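Side-chain contacts in alpha-14 giardin (Giardia lamblia, PDB 3CHJ), which probably serves as a calcium-regulated structural element of the annexin family, linking phospholipid membrane to the underlying axoneme of the parasite: residues A[229-232]-A[233-237]; A[190-193]-A[194-198]. All coordinates share one frame; numbering follows the deposited sequence.

Followed from the N terminus, the chain first meets interaction 2, at the end of helix 186-195 and the turn into helix 198-211, and then interaction 1, in the middle of helix 227-241. Each joins neighbouring residues of one continuous piece of chain, so neither closes a long loop, and the two come in series without nesting or crossing. In space their centres lie about 12 Å apart and they do touch: F193 meets F233 edge-to-face, and F193 CE2 comes within 3.5 Å of F233 O. These phenylalanines, both resting on helix 144-154, tie helix 186-195 to helix 227-241 in this all-helical annexin.

Interaction 1: A[229-232]-A[233-237]; sequences DEYA and FKLAH
Two i to i+4 side-chain pairs, E230 with K234 and Y231 with L235, run along helix 227-241 of this annexin, one polar and one apolar. Beneath them lies regular alpha-helical bonding: F233 N, K234 N, L235 N and A236 N donate in turn to the carbonyl oxygens of D229, E230, Y231 and A232, with 2.8 Å from L235 N to Y231 O. The E230 and K234 chains run alongside each other in one direction. K234 NZ reaches E230 OE2 at 3.1 Å, a salt bridge that meets the carboxylate from above its plane, 42° out of it. K234 CG lies beside its own backbone nitrogen (chi1 -76°) and so turns back over the preceding turn, with K234 CG 3.2 Å from E230 O; this brings the extended lysine alongside E230. Their methylenes pack as well, with E230 CG 3.8 Å from K234 CE. On another side of the helix, L235 CB sits over one face of the Y231 ring, and L235 CD2 approaches Y231 CE2 at 3.9 Å. Y231 OH is hydrogen-bonded to D106 and to S250, the latter on helix 243-254, and R264 makes a cation-pi contact with the ring. D229 O lies in the plane of the F233 ring at its edge, 3.3 Å from F233 CD2, and the ring stacks with F225. Small A232 suits a buried place against W145 of helix 144-154. The chemistry thus follows the surroundings: beside E222 and R218 of helix 217-224, the partly exposed glutamate and lysine are long enough for their charged ends to meet one turn apart while their methylenes pack, and tyrosine combines a greasy ring for L235 with a buried hydroxyl whose polarity is met by D106 and S250.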
# COMPACT_ATOMS: atom_id res chain seq x y z
N ASP A 229 6.42 12.88 -7.61
CA ASP A 229 7.63 12.15 -8.02
C ASP A 229 8.42 11.71 -6.80
O ASP A 229 8.90 10.56 -6.73
CB ASP A 229 8.61 13.03 -8.82
CG ASP A 229 8.18 13.29 -10.25
OD1 ASP A 229 7.20 12.69 -10.73
OD2 ASP A 229 8.88 14.09 -10.89
N GLU A 230 8.65 12.64 -5.87
CA GLU A 230 9.44 12.33 -4.69
C GLU A 230 8.80 11.27 -3.81
O GLU A 230 9.47 10.35 -3.37
CB GLU A 230 9.70 13.61 -3.89
CG GLU A 230 10.62 13.40 -2.72
CD GLU A 230 10.85 14.65 -1.92
OE1 GLU A 230 10.25 15.70 -2.25
OE2 GLU A 230 11.62 14.58 -0.94
N TYR A 231 7.50 11.37 -3.59
CA TYR A 231 6.79 10.37 -2.81
C TYR A 231 6.91 9.00 -3.49
O TYR A 231 7.23 7.99 -2.83
CB TYR A 231 5.31 10.78 -2.67
CG TYR A 231 4.52 9.72 -1.96
CD1 TYR A 231 4.53 9.62 -0.57
CD2 TYR A 231 3.76 8.82 -2.68
CE1 TYR A 231 3.80 8.61 0.08
CE2 TYR A 231 3.03 7.80 -2.04
CZ TYR A 231 3.05 7.72 -0.65
OH TYR A 231 2.33 6.73 -0.00
N ALA A 232 6.68 8.97 -4.80
CA ALA A 232 6.68 7.71 -5.56
C ALA A 232 8.04 7.03 -5.51
O ALA A 232 8.11 5.84 -5.23
CB ALA A 232 6.26 7.95 -6.98
N PHE A 233 9.11 7.77 -5.75
CA PHE A 233 10.45 7.12 -5.74
C PHE A 233 10.91 6.76 -4.34
O PHE A 233 11.60 5.73 -4.15
CB PHE A 233 11.48 7.96 -6.51
CG PHE A 233 11.37 7.78 -7.99
CD1 PHE A 233 12.22 6.87 -8.65
CD2 PHE A 233 10.44 8.48 -8.73
CE1 PHE A 233 12.13 6.68 -10.04
CE2 PHE A 233 10.34 8.30 -10.12
CZ PHE A 233 11.20 7.41 -10.78
N LYS A 234 10.52 7.56 -3.34
CA LYS A 234 10.80 7.17 -1.95
C LYS A 234 10.02 5.89 -1.60
O LYS A 234 10.57 4.97 -0.97
CB LYS A 234 10.39 8.28 -0.98
CG LYS A 234 11.33 9.46 -0.92
CD LYS A 234 10.76 10.49 0.03
CE LYS A 234 11.82 11.52 0.33
NZ LYS A 234 11.36 12.52 1.35
N LEU A 235 8.76 5.83 -2.01
CA LEU A 235 7.91 4.68 -1.70
C LEU A 235 8.46 3.42 -2.37
O LEU A 235 8.56 2.38 -1.72
CB LEU A 235 6.46 4.96 -2.11
CG LEU A 235 5.51 3.81 -1.76
CD1 LEU A 235 5.43 3.60 -0.26
CD2 LEU A 235 4.12 4.06 -2.38
N ALA A 236 8.87 3.52 -3.64
CA ALA A 236 9.46 2.40 -4.38
C ALA A 236 10.76 1.98 -3.71
O ALA A 236 11.01 0.78 -3.52
CB ALA A 236 9.71 2.76 -5.84
N HIS A 237 11.59 2.96 -3.35
CA HIS A 237 12.81 2.65 -2.60
C HIS A 237 12.52 1.81 -1.37
O HIS A 237 13.10 0.74 -1.16
CB HIS A 237 13.55 3.93 -2.16
CG HIS A 237 14.72 3.64 -1.27
ND1 HIS A 237 14.56 3.35 0.07
CD2 HIS A 237 16.04 3.53 -1.53
CE1 HIS A 237 15.75 3.08 0.60
NE2 HIS A 237 16.66 3.20 -0.35

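Interaction 2: A[190-193]-A[194-198]; sequences IRIF and ATYTR
Helix 186-195 ends here: A194 N, T195 N and Y196 N still bond back to the carbonyl oxygens of I190, R191 and I192, but the last stretches to 3.2 Å from Y196 N to I192 O, and Y196 is the first residue to leave helical backbone angles. T195 folds its hydroxyl back on the chain. With OG1 wedged between the two backbone branches (chi1 82°), it donates to R191 O at 2.6 Å, tilted 21° from the carbonyl plane. T195 N reaches the same R191 O at 3.0 Å from above that plane, 41° out of it, so two donors of one residue grip a single carbonyl. The hydroxyl is also hydrogen-bonded to R160. One residue further on, I192 and Y196 make the next i to i+4 pair: I192 CG2 stands almost over the centre of the ring in a CH-pi contact, 4.2 Å from the Y196 centroid, while I192 CG1 meets Y196 CE1 at 4.0 Å. Y196 OH is hydrogen-bonded to D168 OD2 on helix 162-177, and R191 NH2 forms a salt bridge with D168 OD1. T197 then caps helix 198-211 through D200 N. Threonine suits the last turn because its hydroxyl gives the R191 carbonyl oxygen a second hydrogen bond, and tyrosine pairs an aromatic face for isoleucine with a polar end for D168, whose negative charge is probably balanced by R191.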
# COMPACT_ATOMS: atom_id res chain seq x y z
N ILE A 190 14.07 4.89 -14.17
CA ILE A 190 12.99 3.94 -14.41
C ILE A 190 13.49 2.50 -14.41
O ILE A 190 12.89 1.63 -13.81
CB ILE A 190 12.21 4.27 -15.72
CG1 ILE A 190 11.65 5.70 -15.65
CG2 ILE A 190 11.10 3.25 -15.97
CD1 ILE A 190 10.68 5.97 -14.49
N ARG A 191 14.63 2.26 -15.05
CA ARG A 191 15.18 0.91 -15.08
C ARG A 191 15.41 0.38 -13.66
O ARG A 191 15.00 -0.73 -13.32
CB ARG A 191 16.46 0.87 -15.92
CG ARG A 191 17.09 -0.51 -15.95
CD ARG A 191 18.29 -0.62 -16.90
NE ARG A 191 19.41 0.24 -16.52
CZ ARG A 191 19.68 1.42 -17.07
NH1 ARG A 191 18.92 1.89 -18.03
NH2 ARG A 191 20.73 2.12 -16.65
N ILE A 192 16.05 1.20 -12.82
CA ILE A 192 16.37 0.73 -11.48
C ILE A 192 15.09 0.54 -10.66
O ILE A 192 14.83 -0.53 -10.09
CB ILE A 192 17.32 1.69 -10.77
CG1 ILE A 192 18.69 1.71 -11.50
CG2 ILE A 192 17.50 1.26 -9.32
CD1 ILE A 192 19.59 2.87 -11.08
N PHE A 193 14.27 1.59 -10.60
CA PHE A 193 13.16 1.54 -9.66
C PHE A 193 11.98 0.71 -10.14
O PHE A 193 11.23 0.17 -9.30
CB PHE A 193 12.74 2.96 -9.26
CG PHE A 193 13.68 3.60 -8.28
CD1 PHE A 193 14.94 4.09 -8.69
CD2 PHE A 193 13.34 3.71 -6.92
CE1 PHE A 193 15.82 4.66 -7.77
CE2 PHE A 193 14.23 4.28 -6.01
CZ PHE A 193 15.44 4.76 -6.41
N ALA A 194 11.84 0.55 -11.45
CA ALA A 194 10.74 -0.26 -11.98
C ALA A 194 11.09 -1.72 -12.23
O ALA A 194 10.19 -2.57 -12.18
CB ALA A 194 10.16 0.34 -13.25
N THR A 195 12.36 -2.00 -12.53
CA THR A 195 12.73 -3.35 -13.01
C THR A 195 13.71 -4.14 -12.13
O THR A 195 13.93 -5.34 -12.36
CB THR A 195 13.23 -3.37 -14.50
OG1 THR A 195 14.61 -2.98 -14.57
CG2 THR A 195 12.39 -2.45 -15.38
N TYR A 196 14.30 -3.50 -11.11
CA TYR A 196 15.17 -4.27 -10.20
C TYR A 196 14.35 -5.20 -9.31
O TYR A 196 13.24 -4.87 -8.87
CB TYR A 196 16.01 -3.36 -9.31
CG TYR A 196 17.36 -2.99 -9.86
CD1 TYR A 196 17.53 -2.64 -11.20
CD2 TYR A 196 18.49 -2.95 -9.01
CE1 TYR A 196 18.80 -2.27 -11.69
CE2 TYR A 196 19.72 -2.61 -9.50
CZ TYR A 196 19.87 -2.28 -10.84
OH TYR A 196 21.13 -1.92 -11.29
N THR A 197 14.90 -6.38 -9.05
CA THR A 197 14.39 -7.22 -7.98
C THR A 197 14.71 -6.62 -6.60
O THR A 197 15.61 -5.77 -6.46
CB THR A 197 15.01 -8.64 -8.03
OG1 THR A 197 16.43 -8.54 -7.86
CG2 THR A 197 14.72 -9.31 -9.37
N ARG A 198 14.00 -7.10 -5.58
CA ARG A 198 14.27 -6.70 -4.21
C ARG A 198 15.73 -6.98 -3.83
O ARG A 198 16.40 -6.12 -3.27
CB ARG A 198 13.33 -7.38 -3.23
CG ARG A 198 13.75 -7.26 -1.76
CD ARG A 198 12.62 -7.50 -0.77
NE ARG A 198 11.51 -6.55 -0.94
CZ ARG A 198 10.34 -6.89 -1.46
NH1 ARG A 198 10.10 -8.14 -1.84
NH2 ARG A 198 9.38 -5.98 -1.58